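Long-range contacts in F-BAR domain only protein 1 (Danio rerio, PDB 5JP2), which probably acts in an early step of clathrin-mediated endocytosis and binds an Eps15 peptide through its mu homology domain: residues B[22-27]-B[272-277]; B[47-52]-B[128-133]; B[74-79]-B[96-101]. All coordinates share one frame; numbering follows the deposited sequence. Where two conformers were deposited one is given.

From the N terminus, residues 22-27 come first, on strand 17-31. Their partner, 272-277, lies near the C-terminal end, so contact 1 closes a loop over most of the chain. The next strand, 39-52, carries residues 47-52, which meet 128-133 in contact 2. That loop is nested inside the first. Contact 3, between 74-79 and 96-101, is nested within contact 2, and no loops cross. Contacts 1 and 2 belong to one mixed sheet, where strands 17-31 and 39-52 are neighbours. They touch through Glu25 OE2 and Tyr133 OH. Contact 3 lies beside the end of the inner strand pair 69-73 and 99-104 of a separate four-stranded sheet and touches contact 2 where Val78 packs on Tyr133.

Contact 1 of 3, residues B[22-27]-B[272-277]; sequences AITEYI and KKRFAT
Residues Ala22 to Ile27 and Lys272 to Thr277 form a parallel strand pair in the middle of the long mixed sheet of the mu homology domain. It joins strands 17-31 and 266-283, the only parallel neighbours in that sheet. The axes of the two short segments run 8° apart. Five backbone hydrogen bonds hold the register. Ile23 N gives one to Lys272 O at 2.7 Å, and Ile23 O takes one from Arg274 N at 3.0 Å. Glu25 and Ile27 continue the ladder with Arg274 and Ala276, while Ala22, Thr24 and Tyr26 turn their backbones to strand 39-52.

One sheet face carries Thr24, Arg274, Tyr26 and Ala276. The first torsion of Arg274 (59°) sets CG between the backbone N and the carbonyl carbon, and the extended chain then runs alongside Thr24. Arg274 NE donates to Thr24 OG1 at 3.2 Å, nearly straight at 165° and close to the guanidinium plane. Next along, Tyr26 CE1 rests 3.9 Å from Ala276 CB. On the opposite face, Glu25 CB and Phe275 CB meet at 4.2 Å. The buried carboxylate of Glu25 is bonded by Ser255 and Tyr133.

Arg274 NH2 and Lys272 NZ both bond to the backbone of the bound peptide, and Arg274 makes a cation-pi contact with a peptide aromatic side chain. The Thr24 bond therefore probably fixes the turn of a guanidinium group that binds the peptide.

Contact 2 of 3, residues B[47-52]-B[128-133]; sequences LTMSFP and VALLKY
Leu47 and Met49 pair with Leu131 and Val128 in an antiparallel ladder between strands 39-52 and 125-137, interrupted by a classic beta bulge. Leu130 and Leu131 both face Leu47. Leu47 O accepts from Leu130 N at 2.9 Å. A weak bond joins Leu131 N to the same Leu47 O at 3.4 Å. Beyond the bulge, Met49 and Val128 exchange two backbone bonds, and the one from Met49 N to Val128 O is nearly straight (173°).

The tight side is apolar. Leu130 CD1 sits 3.7 Å from Met49 CB. The Met49 chain bends at its third torsion (-72°) and brings Met49 CE to 3.9 Å from Leu130 CD1. Phe51 CE1 approaches Val128 CG2 at 4.0 Å, and Leu47 CB meets Leu131 CB at 4.1 Å. Strand 69-73 covers the bulge end, with Phe70 on Leu130 and Leu72 on Leu47 and Leu131. Helix 106-119 covers Phe51 and Val128. An alanine in place of Leu130 would remove the methyl that touches Met49 and would probably leave a gap, with the methionine end freer to turn.

The other side is looser, since Ala129 is exposed and strand 39-52 covers little of it. Thr48 CG2 lies 3.5 Å from Val128 O, and the Thr48 hydroxyl bonds to Asp46. The chemistry divides the pair into an apolar face that includes the bulge and an outer face where Thr48, Ser50 and Pro52 pack on the bound peptide.

Contact 3 of 3, residues B[74-79]-B[96-101]; sequences NISRVD and DPDTKD
Asp98, Ile75 and Ser76 carry this small surface contact. It joins the loop after strand 69-73 to the turn that leads into strand 99-104. These two strands are antiparallel neighbours in the four-stranded sheet, and Lys100 bonds to Leu72 through the backbone. The contact lies where that pairing ends.

Ile75 is the buried member. Its CG1 stands between the backbone N and the carbonyl carbon (first torsion 56°), and this branch meets the opposite main chain. Ile75 CG1 lies 3.5 Å from Asp98 O. Ile75 CD1 reaches further along, to 3.8 Å from Thr99 N and 4.1 Å from Lys100 CB. Leu257, from another loop, also packs on Ile75.

Ile75 lies against the main chain of Asp98, and Ser76 beside its carboxylate. Asp98 OD1 lies 3.2 Å from Ser76 CB. Ser76 OG is 3.4 Å from Asp98 OD1, but the angle is poor and this is not a hydrogen bond.

Each side is shaped by its own local bonds. Residues Ile75 to Val78 make a type I beta turn, closed by Val78 N to Ile75 O at 3.1 Å. Across from it, Asp98 N donates to Asp96 OD1 at 2.9 Å in an Asx turn. The donor meets the anti side of that carboxylate, 27° out of its plane.

The apolar branch of Ile75 thus fits against the main chain of the turn, with the exposed carboxylate of Asp98 beside Ser76 at the rim. The hydrogen bonds described here are within each loop and give it its turn.

Contact 1 of 3, residues B[22-27]-B[272-277]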
ATOM      1  N   ALA B  22       1.778   5.440  10.279  1.00 25.51           N
ATOM      2  CA  ALA B  22       1.984   5.159   8.864  1.00 23.58           C
ATOM      3  C   ALA B  22       1.177   3.934   8.484  1.00 26.10           C
ATOM      4  O   ALA B  22       1.284   2.891   9.128  1.00 34.11           O
ATOM      5  CB  ALA B  22       3.457   4.940   8.519  1.00 20.61           C
ATOM      6  N   ILE B  23       0.376   4.080   7.440  1.00 42.73           N
ATOM      7  CA  ILE B  23      -0.467   3.025   6.903  1.00 25.69           C
ATOM      8  C   ILE B  23       0.118   2.660   5.552  1.00 34.31           C
ATOM      9  O   ILE B  23       0.169   3.503   4.656  1.00 32.43           O
ATOM     10  CB  ILE B  23      -1.926   3.480   6.773  1.00 26.89           C
ATOM     11  CG1 ILE B  23      -2.516   3.821   8.135  1.00 27.54           C
ATOM     12  CG2 ILE B  23      -2.761   2.439   6.103  1.00 35.19           C
ATOM     13  CD1 ILE B  23      -3.918   4.360   8.059  1.00 33.50           C
ATOM     14  N   THR B  24       0.581   1.418   5.416  1.00 34.12           N
ATOM     15  CA  THR B  24       1.232   0.921   4.214  1.00 23.07           C
ATOM     16  C   THR B  24       0.445  -0.269   3.682  1.00 26.35           C
ATOM     17  O   THR B  24       0.125  -1.182   4.437  1.00 37.11           O
ATOM     18  CB  THR B  24       2.662   0.514   4.517  1.00 26.45           C
ATOM     19  OG1 THR B  24       3.325   1.615   5.129  1.00 32.40           O
ATOM     20  CG2 THR B  24       3.387   0.153   3.266  1.00 29.45           C
ATOM     21  N   GLU B  25       0.106  -0.248   2.400  1.00 26.37           N
ATOM     22  CA  GLU B  25      -0.726  -1.294   1.828  1.00 30.87           C
ATOM     23  C   GLU B  25      -0.157  -1.788   0.509  1.00 26.34           C
ATOM     24  O   GLU B  25       0.270  -0.991  -0.317  1.00 31.10           O
ATOM     25  CB  GLU B  25      -2.160  -0.804   1.640  1.00 24.41           C
ATOM     26  CG  GLU B  25      -2.891  -0.697   2.934  1.00 27.53           C
ATOM     27  CD  GLU B  25      -4.336  -0.370   2.779  1.00 29.77           C
ATOM     28  OE1 GLU B  25      -4.795  -0.234   1.647  1.00 34.99           O
ATOM     29  OE2 GLU B  25      -5.021  -0.226   3.799  1.00 35.25           O
ATOM     30  N   TYR B  26      -0.117  -3.104   0.335  1.00 29.65           N
ATOM     31  CA  TYR B  26       0.228  -3.730  -0.933  1.00 22.04           C
ATOM     32  C   TYR B  26      -0.987  -4.434  -1.522  1.00 28.65           C
ATOM     33  O   TYR B  26      -1.801  -5.007  -0.804  1.00 29.48           O
ATOM     34  CB  TYR B  26       1.365  -4.725  -0.779  1.00 30.96           C
ATOM     35  CG  TYR B  26       2.659  -4.071  -0.445  1.00 33.05           C
ATOM     36  CD1 TYR B  26       3.499  -3.609  -1.437  1.00 38.21           C
ATOM     37  CD2 TYR B  26       3.037  -3.892   0.867  1.00 38.67           C
ATOM     38  CE1 TYR B  26       4.684  -2.994  -1.120  1.00 51.68           C
ATOM     39  CE2 TYR B  26       4.212  -3.289   1.191  1.00 31.86           C
ATOM     40  CZ  TYR B  26       5.033  -2.839   0.201  1.00 42.55           C
ATOM     41  OH  TYR B  26       6.218  -2.239   0.544  1.00 56.75           O
ATOM     42  N   ILE B  27      -1.119  -4.382  -2.840  1.00 29.69           N
ATOM     43  CA  ILE B  27      -2.281  -4.956  -3.489  1.00 20.57           C
ATOM     44  C   ILE B  27      -1.843  -5.944  -4.560  1.00 30.53           C
ATOM     45  O   ILE B  27      -1.011  -5.631  -5.416  1.00 25.87           O
ATOM     46  CB  ILE B  27      -3.218  -3.873  -4.060  1.00 24.93           C
ATOM     47  CG1 ILE B  27      -4.453  -4.534  -4.673  1.00 26.19           C
ATOM     48  CG2 ILE B  27      -2.502  -2.958  -5.031  1.00 32.86           C
ATOM     49  CD1 ILE B  27      -5.582  -3.614  -4.956  1.00 29.93           C
ATOM     50  N   LYS B 272       0.878   9.071   7.579  1.00 32.37           N
ATOM     51  CA  LYS B 272       1.392   8.832   6.245  1.00 24.34           C
ATOM     52  C   LYS B 272       0.698   7.604   5.673  1.00 31.11           C
ATOM     53  O   LYS B 272       0.631   6.566   6.335  1.00 38.06           O
ATOM     54  CB  LYS B 272       2.904   8.637   6.295  1.00 25.27           C
ATOM     55  CG  LYS B 272       3.581   8.598   4.948  1.00 35.58           C
ATOM     56  CD  LYS B 272       5.092   8.663   5.074  1.00 41.52           C
ATOM     57  CE  LYS B 272       5.781   8.608   3.713  1.00 73.65           C
ATOM     58  NZ  LYS B 272       7.271   8.648   3.796  1.00 80.32           N
ATOM     59  N   LYS B 273       0.125   7.750   4.477  1.00 36.06           N
ATOM     60  CA  LYS B 273      -0.573   6.676   3.779  1.00 26.20           C
ATOM     61  C   LYS B 273       0.095   6.410   2.441  1.00 30.26           C
ATOM     62  O   LYS B 273       0.218   7.320   1.623  1.00 34.63           O
ATOM     63  CB  LYS B 273      -2.038   7.031   3.570  1.00 27.97           C
ATOM     64  CG  LYS B 273      -2.698   7.492   4.795  1.00 24.42           C
ATOM     65  CD  LYS B 273      -4.158   7.651   4.586  1.00 26.68           C
ATOM     66  CE  LYS B 273      -4.769   8.358   5.763  1.00 32.82           C
ATOM     67  NZ  LYS B 273      -6.230   8.186   5.815  1.00 39.59           N
ATOM     68  N   ARG B 274       0.527   5.173   2.221  1.00 29.75           N
ATOM     69  CA  ARG B 274       1.180   4.794   0.980  1.00 28.79           C
ATOM     70  C   ARG B 274       0.736   3.407   0.542  1.00 32.88           C
ATOM     71  O   ARG B 274       0.431   2.545   1.364  1.00 39.05           O
ATOM     72  CB  ARG B 274       2.698   4.832   1.109  1.00 37.75           C
ATOM     73  CG  ARG B 274       3.245   3.939   2.177  1.00 56.50           C
ATOM     74  CD  ARG B 274       4.746   4.090   2.294  1.00 59.16           C
ATOM     75  NE  ARG B 274       5.332   3.075   3.162  1.00 56.64           N
ATOM     76  CZ  ARG B 274       6.633   2.895   3.320  1.00 49.71           C
ATOM     77  NH1 ARG B 274       7.486   3.663   2.669  1.00 66.98           N
ATOM     78  NH2 ARG B 274       7.082   1.947   4.128  1.00 64.66           N
ATOM     79  N   PHE B 275       0.682   3.201  -0.767  1.00 32.26           N
ATOM     80  CA  PHE B 275       0.360   1.886  -1.272  1.00 31.44           C
ATOM     81  C   PHE B 275       1.155   1.597  -2.532  1.00 31.34           C
ATOM     82  O   PHE B 275       1.648   2.501  -3.200  1.00 34.44           O
ATOM     83  CB  PHE B 275      -1.139   1.743  -1.503  1.00 29.94           C
ATOM     84  CG  PHE B 275      -1.710   2.709  -2.486  1.00 30.27           C
ATOM     85  CD1 PHE B 275      -1.528   2.529  -3.846  1.00 37.08           C
ATOM     86  CD2 PHE B 275      -2.477   3.766  -2.060  1.00 32.36           C
ATOM     87  CE1 PHE B 275      -2.078   3.394  -4.750  1.00 31.47           C
ATOM     88  CE2 PHE B 275      -3.034   4.635  -2.959  1.00 34.49           C
ATOM     89  CZ  PHE B 275      -2.834   4.450  -4.304  1.00 31.98           C
ATOM     90  N   ALA B 276       1.281   0.313  -2.839  1.00 28.39           N
ATOM     91  CA  ALA B 276       2.029  -0.120  -4.002  1.00 29.40           C
ATOM     92  C   ALA B 276       1.456  -1.434  -4.511  1.00 30.63           C
ATOM     93  O   ALA B 276       0.828  -2.189  -3.773  1.00 29.06           O
ATOM     94  CB  ALA B 276       3.512  -0.283  -3.685  1.00 25.25           C
ATOM     95  N   THR B 277       1.704  -1.705  -5.785  1.00 32.41           N
ATOM     96  CA  THR B 277       1.332  -2.983  -6.353  1.00 27.15           C
ATOM     97  C   THR B 277       2.296  -4.060  -5.890  1.00 33.68           C
ATOM     98  O   THR B 277       3.494  -3.831  -5.753  1.00 40.22           O
ATOM     99  CB  THR B 277       1.347  -2.948  -7.878  1.00 23.13           C
ATOM    100  OG1 THR B 277       2.581  -2.418  -8.335  1.00 26.03           O
ATOM    101  CG2 THR B 277       0.239  -2.148  -8.404  1.00 22.54           C
TER

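Contact 2 of 3, residues B[47-52]-B[128-133]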
ATOM      1  N   LEU B  47       0.228  -1.199   9.911  1.00 36.25           N
ATOM      2  CA  LEU B  47       0.134   0.040  10.674  1.00 29.74           C
ATOM      3  C   LEU B  47       1.342   0.187  11.585  1.00 26.22           C
ATOM      4  O   LEU B  47       1.554  -0.631  12.476  1.00 31.89           O
ATOM      5  CB  LEU B  47      -1.145   0.082  11.497  1.00 25.52           C
ATOM      6  CG  LEU B  47      -1.337   1.288  12.408  1.00 30.73           C
ATOM      7  CD1 LEU B  47      -1.419   2.576  11.628  1.00 28.55           C
ATOM      8  CD2 LEU B  47      -2.587   1.105  13.224  1.00 39.25           C
ATOM      9  N   THR B  48       2.124   1.224  11.360  1.00 24.91           N
ATOM     10  CA  THR B  48       3.287   1.519  12.173  1.00 24.30           C
ATOM     11  C   THR B  48       3.049   2.831  12.919  1.00 29.35           C
ATOM     12  O   THR B  48       2.376   3.729  12.420  1.00 29.22           O
ATOM     13  CB  THR B  48       4.542   1.590  11.296  1.00 27.32           C
ATOM     14  OG1 THR B  48       4.839   0.288  10.804  1.00 45.37           O
ATOM     15  CG2 THR B  48       5.725   2.073  12.057  1.00 29.03           C
ATOM     16  N   MET B  49       3.562   2.929  14.140  1.00 34.11           N
ATOM     17  CA  MET B  49       3.510   4.182  14.872  1.00 24.21           C
ATOM     18  C   MET B  49       4.916   4.613  15.244  1.00 28.79           C
ATOM     19  O   MET B  49       5.752   3.788  15.606  1.00 36.69           O
ATOM     20  CB  MET B  49       2.640   4.085  16.108  1.00 29.02           C
ATOM     21  CG  MET B  49       2.512   5.406  16.813  1.00 39.05           C
ATOM     22  SD  MET B  49       1.325   5.426  18.135  1.00 44.22           S
ATOM     23  CE  MET B  49      -0.205   5.374  17.254  1.00 28.88           C
ATOM     24  N   SER B  50       5.176   5.909  15.119  1.00 35.34           N
ATOM     25  CA  SER B  50       6.484   6.487  15.377  1.00 31.69           C
ATOM     26  C   SER B  50       6.437   7.370  16.622  1.00 33.35           C
ATOM     27  O   SER B  50       5.433   8.023  16.901  1.00 27.21           O
ATOM     28  CB  SER B  50       6.950   7.292  14.168  1.00 30.99           C
ATOM     29  OG  SER B  50       8.299   7.665  14.307  1.00 44.98           O
ATOM     30  N   PHE B  51       7.533   7.370  17.377  1.00 32.27           N
ATOM     31  CA  PHE B  51       7.648   8.110  18.619  1.00 32.07           C
ATOM     32  C   PHE B  51       8.880   9.003  18.599  1.00 33.48           C
ATOM     33  O   PHE B  51       9.958   8.563  18.203  1.00 34.92           O
ATOM     34  CB  PHE B  51       7.746   7.177  19.828  1.00 39.13           C
ATOM     35  CG  PHE B  51       6.502   6.409  20.105  1.00 28.15           C
ATOM     36  CD1 PHE B  51       6.202   5.267  19.399  1.00 27.83           C
ATOM     37  CD2 PHE B  51       5.639   6.820  21.083  1.00 23.28           C
ATOM     38  CE1 PHE B  51       5.066   4.572  19.666  1.00 28.34           C
ATOM     39  CE2 PHE B  51       4.508   6.128  21.342  1.00 26.69           C
ATOM     40  CZ  PHE B  51       4.217   4.999  20.631  1.00 25.48           C
ATOM     41  N   PRO B  52       8.761  10.233  19.080  1.00 40.17           N
ATOM     42  CA  PRO B  52       9.926  11.121  19.098  1.00 39.53           C
ATOM     43  C   PRO B  52      10.900  10.680  20.169  1.00 35.07           C
ATOM     44  O   PRO B  52      10.503  10.226  21.239  1.00 43.58           O
ATOM     45  CB  PRO B  52       9.321  12.491  19.411  1.00 34.10           C
ATOM     46  CG  PRO B  52       8.049  12.202  20.087  1.00 39.60           C
ATOM     47  CD  PRO B  52       7.535  10.913  19.522  1.00 34.82           C
ATOM     48  N   VAL B 128       7.328   1.628  15.784  1.00 37.07           N
ATOM     49  CA  VAL B 128       6.722   0.478  16.440  1.00 25.30           C
ATOM     50  C   VAL B 128       5.617  -0.088  15.557  1.00 31.72           C
ATOM     51  O   VAL B 128       4.747   0.652  15.096  1.00 38.55           O
ATOM     52  CB  VAL B 128       6.156   0.869  17.810  1.00 30.56           C
ATOM     53  CG1 VAL B 128       5.486  -0.294  18.434  1.00 36.39           C
ATOM     54  CG2 VAL B 128       7.268   1.381  18.686  1.00 36.11           C
ATOM     55  N   ALA B 129       5.598  -1.406  15.407  1.00 36.97           N
ATOM     56  CA  ALA B 129       4.654  -2.088  14.530  1.00 35.88           C
ATOM     57  C   ALA B 129       3.412  -2.451  15.323  1.00 29.76           C
ATOM     58  O   ALA B 129       3.480  -3.230  16.269  1.00 52.97           O
ATOM     59  CB  ALA B 129       5.298  -3.326  13.915  1.00 43.72           C
ATOM     60  N   LEU B 130       2.290  -1.835  14.983  1.00 36.79           N
ATOM     61  CA  LEU B 130       1.049  -2.088  15.698  1.00 26.84           C
ATOM     62  C   LEU B 130       0.218  -3.237  15.128  1.00 33.63           C
ATOM     63  O   LEU B 130      -0.399  -3.981  15.892  1.00 45.31           O
ATOM     64  CB  LEU B 130       0.217  -0.814  15.740  1.00 30.13           C
ATOM     65  CG  LEU B 130       0.907   0.366  16.422  1.00 35.67           C
ATOM     66  CD1 LEU B 130      -0.041   1.529  16.599  1.00 37.60           C
ATOM     67  CD2 LEU B 130       1.449  -0.061  17.757  1.00 41.14           C
ATOM     68  N   LEU B 131       0.099  -3.347  13.805  1.00 38.14           N
ATOM     69  CA  LEU B 131      -0.933  -4.207  13.244  1.00 31.68           C
ATOM     70  C   LEU B 131      -0.578  -4.676  11.843  1.00 38.08           C
ATOM     71  O   LEU B 131       0.035  -3.942  11.071  1.00 32.47           O
ATOM     72  CB  LEU B 131      -2.255  -3.463  13.220  1.00 40.03           C
ATOM     73  CG  LEU B 131      -3.504  -4.177  12.765  1.00 46.14           C
ATOM     74  CD1 LEU B 131      -4.153  -4.849  13.931  1.00 56.57           C
ATOM     75  CD2 LEU B 131      -4.423  -3.145  12.178  1.00 49.71           C
ATOM     76  N   LYS B 132      -0.987  -5.907  11.525  1.00 34.34           N
ATOM     77  CA  LYS B 132      -1.035  -6.426  10.166  1.00 32.83           C
ATOM     78  C   LYS B 132      -2.484  -6.750   9.839  1.00 31.97           C
ATOM     79  O   LYS B 132      -3.259  -7.099  10.724  1.00 32.73           O
ATOM     80  CB  LYS B 132      -0.188  -7.679   9.996  1.00 39.53           C
ATOM     81  CG  LYS B 132       1.200  -7.561  10.529  1.00 46.20           C
ATOM     82  CD  LYS B 132       1.979  -6.457   9.881  1.00 53.34           C
ATOM     83  CE  LYS B 132       3.456  -6.627  10.172  1.00 66.45           C
ATOM     84  NZ  LYS B 132       4.269  -5.519   9.621  1.00 94.06           N
ATOM     85  N   TYR B 133      -2.864  -6.624   8.574  1.00 28.81           N
ATOM     86  CA  TYR B 133      -4.251  -6.874   8.219  1.00 24.49           C
ATOM     87  C   TYR B 133      -4.359  -7.209   6.739  1.00 27.02           C
ATOM     88  O   TYR B 133      -3.430  -7.005   5.965  1.00 30.10           O
ATOM     89  CB  TYR B 133      -5.158  -5.693   8.598  1.00 28.72           C
ATOM     90  CG  TYR B 133      -4.827  -4.376   7.961  1.00 32.07           C
ATOM     91  CD1 TYR B 133      -3.863  -3.551   8.499  1.00 30.55           C
ATOM     92  CD2 TYR B 133      -5.476  -3.958   6.819  1.00 27.88           C
ATOM     93  CE1 TYR B 133      -3.556  -2.345   7.920  1.00 28.34           C
ATOM     94  CE2 TYR B 133      -5.170  -2.760   6.230  1.00 22.94           C
ATOM     95  CZ  TYR B 133      -4.213  -1.951   6.792  1.00 26.14           C
ATOM     96  OH  TYR B 133      -3.904  -0.753   6.209  1.00 33.54           O
TER

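Contact 3 of 3, residues B[74-79]-B[96-101]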
ATOM      1  N   ASN B  74     -13.424   2.961   9.768  0.50 91.51           N
ATOM      2  CA  ASN B  74     -13.749   2.542   8.404  0.50 76.99           C
ATOM      3  C   ASN B  74     -13.102   1.201   8.077  0.50 74.90           C
ATOM      4  O   ASN B  74     -12.494   1.017   7.023  0.50 70.13           O
ATOM      5  CB  ASN B  74     -13.352   3.607   7.382  0.50 76.25           C
ATOM      6  CG  ASN B  74     -13.946   3.347   6.014  0.50 83.02           C
ATOM      7  OD1 ASN B  74     -14.984   2.698   5.891  0.50 99.83           O
ATOM      8  ND2 ASN B  74     -13.284   3.839   4.977  0.50 72.79           N
ATOM      9  N   ILE B  75     -13.244   0.249   8.994  1.00 65.70           N
ATOM     10  CA  ILE B  75     -12.583  -1.039   8.887  1.00 60.38           C
ATOM     11  C   ILE B  75     -13.519  -2.131   8.395  1.00 59.04           C
ATOM     12  O   ILE B  75     -13.181  -3.308   8.482  1.00 63.03           O
ATOM     13  CB  ILE B  75     -11.945  -1.422  10.221  1.00 73.95           C
ATOM     14  CG1 ILE B  75     -12.999  -1.411  11.316  1.00 57.89           C
ATOM     15  CG2 ILE B  75     -10.842  -0.443  10.555  1.00 78.19           C
ATOM     16  CD1 ILE B  75     -12.524  -2.008  12.584  1.00 70.98           C
ATOM     17  N   SER B  76     -14.727  -1.775   7.969  1.00 74.35           N
ATOM     18  CA  SER B  76     -15.654  -2.764   7.440  1.00 64.60           C
ATOM     19  C   SER B  76     -15.059  -3.568   6.288  1.00 45.12           C
ATOM     20  O   SER B  76     -15.449  -4.715   6.094  1.00 51.38           O
ATOM     21  CB  SER B  76     -16.942  -2.091   7.000  1.00 51.94           C
ATOM     22  OG  SER B  76     -16.678  -1.162   5.975  1.00 72.95           O
ATOM     23  N   ARG B  77     -14.136  -2.996   5.523  1.00 48.75           N
ATOM     24  CA  ARG B  77     -13.552  -3.682   4.381  1.00 44.32           C
ATOM     25  C   ARG B  77     -12.403  -4.608   4.751  1.00 48.27           C
ATOM     26  O   ARG B  77     -11.885  -5.295   3.874  1.00 59.77           O
ATOM     27  CB  ARG B  77     -13.054  -2.679   3.336  1.00 85.50           C
ATOM     28  CG  ARG B  77     -14.140  -2.004   2.508  1.00 90.25           C
ATOM     29  CD  ARG B  77     -13.513  -1.174   1.403  1.00 82.91           C
ATOM     30  NE  ARG B  77     -14.490  -0.571   0.505  1.00 90.71           N
ATOM     31  CZ  ARG B  77     -14.208  -0.173  -0.732  1.00109.45           C
ATOM     32  NH1 ARG B  77     -12.983  -0.326  -1.222  1.00 82.76           N
ATOM     33  NH2 ARG B  77     -15.153   0.367  -1.488  1.00114.20           N
ATOM     34  N   VAL B  78     -11.988  -4.649   6.001  1.00 42.46           N
ATOM     35  CA  VAL B  78     -10.860  -5.473   6.408  1.00 39.01           C
ATOM     36  C   VAL B  78     -11.355  -6.832   6.870  1.00 38.28           C
ATOM     37  O   VAL B  78     -12.296  -6.931   7.659  1.00 46.80           O
ATOM     38  CB  VAL B  78     -10.035  -4.780   7.499  1.00 42.84           C
ATOM     39  CG1 VAL B  78      -8.890  -5.668   7.934  1.00 48.07           C
ATOM     40  CG2 VAL B  78      -9.496  -3.496   6.962  1.00 36.77           C
ATOM     41  N   ASP B  79     -10.744  -7.882   6.343  1.00 42.43           N
ATOM     42  CA  ASP B  79     -11.157  -9.235   6.679  1.00 51.61           C
ATOM     43  C   ASP B  79     -10.540  -9.724   7.985  1.00 50.92           C
ATOM     44  O   ASP B  79     -11.179 -10.486   8.713  1.00 49.95           O
ATOM     45  CB  ASP B  79     -10.800 -10.186   5.536  1.00 42.31           C
ATOM     46  CG  ASP B  79     -11.532  -9.861   4.250  1.00 40.55           C
ATOM     47  OD1 ASP B  79     -12.626  -9.259   4.298  1.00 44.57           O
ATOM     48  OD2 ASP B  79     -11.011 -10.224   3.180  1.00 52.49           O
ATOM     49  N   ASP B  96     -18.503  -3.476  17.664  1.00106.91           N
ATOM     50  CA  ASP B  96     -18.700  -2.459  16.643  1.00 95.95           C
ATOM     51  C   ASP B  96     -18.023  -2.892  15.348  1.00 93.20           C
ATOM     52  O   ASP B  96     -16.816  -3.165  15.350  1.00 94.51           O
ATOM     53  CB  ASP B  96     -18.166  -1.111  17.108  1.00 82.90           C
ATOM     54  CG  ASP B  96     -18.524   0.022  16.161  1.00 84.14           C
ATOM     55  OD1 ASP B  96     -18.685  -0.209  14.948  1.00 84.66           O
ATOM     56  OD2 ASP B  96     -18.682   1.156  16.640  1.00 80.59           O
ATOM     57  N   PRO B  97     -18.765  -3.020  14.249  1.00101.66           N
ATOM     58  CA  PRO B  97     -18.155  -3.490  12.997  1.00 95.58           C
ATOM     59  C   PRO B  97     -17.259  -2.475  12.312  1.00 98.84           C
ATOM     60  O   PRO B  97     -16.343  -2.882  11.589  1.00 85.45           O
ATOM     61  CB  PRO B  97     -19.372  -3.821  12.133  1.00 94.17           C
ATOM     62  CG  PRO B  97     -20.400  -2.868  12.616  1.00 90.97           C
ATOM     63  CD  PRO B  97     -20.202  -2.754  14.093  1.00 93.19           C
ATOM     64  N   ASP B  98     -17.524  -1.179  12.457  1.00100.94           N
ATOM     65  CA  ASP B  98     -16.773  -0.154  11.740  1.00 90.40           C
ATOM     66  C   ASP B  98     -15.656   0.483  12.548  1.00 75.61           C
ATOM     67  O   ASP B  98     -14.968   1.360  12.023  1.00 74.11           O
ATOM     68  CB  ASP B  98     -17.710   0.942  11.246  1.00103.04           C
ATOM     69  CG  ASP B  98     -18.158   0.718   9.823  1.00116.24           C
ATOM     70  OD1 ASP B  98     -17.303   0.349   8.995  1.00101.07           O
ATOM     71  OD2 ASP B  98     -19.359   0.904   9.538  1.00119.40           O
ATOM     72  N   THR B  99     -15.467   0.086  13.804  1.00 77.71           N
ATOM     73  CA  THR B  99     -14.517   0.748  14.686  1.00 65.56           C
ATOM     74  C   THR B  99     -13.947  -0.253  15.680  1.00 62.38           C
ATOM     75  O   THR B  99     -14.661  -1.152  16.125  1.00 72.03           O
ATOM     76  CB  THR B  99     -15.223   1.894  15.409  1.00 62.64           C
ATOM     77  OG1 THR B  99     -15.371   2.994  14.506  1.00 75.67           O
ATOM     78  CG2 THR B  99     -14.471   2.330  16.632  1.00 74.07           C
ATOM     79  N   LYS B 100     -12.672  -0.093  16.039  1.00 55.16           N
ATOM     80  CA  LYS B 100     -12.101  -0.903  17.108  1.00 58.54           C
ATOM     81  C   LYS B 100     -11.029  -0.131  17.860  1.00 43.60           C
ATOM     82  O   LYS B 100     -10.210   0.558  17.254  1.00 52.38           O
ATOM     83  CB  LYS B 100     -11.500  -2.209  16.590  1.00 59.56           C
ATOM     84  CG  LYS B 100     -11.468  -3.262  17.683  1.00 69.66           C
ATOM     85  CD  LYS B 100     -10.618  -4.469  17.360  1.00 75.83           C
ATOM     86  CE  LYS B 100     -10.865  -5.547  18.399  1.00 62.65           C
ATOM     87  NZ  LYS B 100     -11.098  -4.948  19.744  1.00 79.68           N
ATOM     88  N   ASP B 101     -10.994  -0.323  19.173  1.00 43.83           N
ATOM     89  CA  ASP B 101     -10.124   0.415  20.070  1.00 43.62           C
ATOM     90  C   ASP B 101      -8.971  -0.442  20.564  1.00 41.58           C
ATOM     91  O   ASP B 101      -9.106  -1.650  20.758  1.00 46.08           O
ATOM     92  CB  ASP B 101     -10.883   0.936  21.290  1.00 63.94           C
ATOM     93  CG  ASP B 101     -11.827   2.054  20.957  1.00 46.41           C
ATOM     94  OD1 ASP B 101     -12.790   1.823  20.212  1.00 54.40           O
ATOM     95  OD2 ASP B 101     -11.582   3.174  21.418  1.00 48.71           O
TER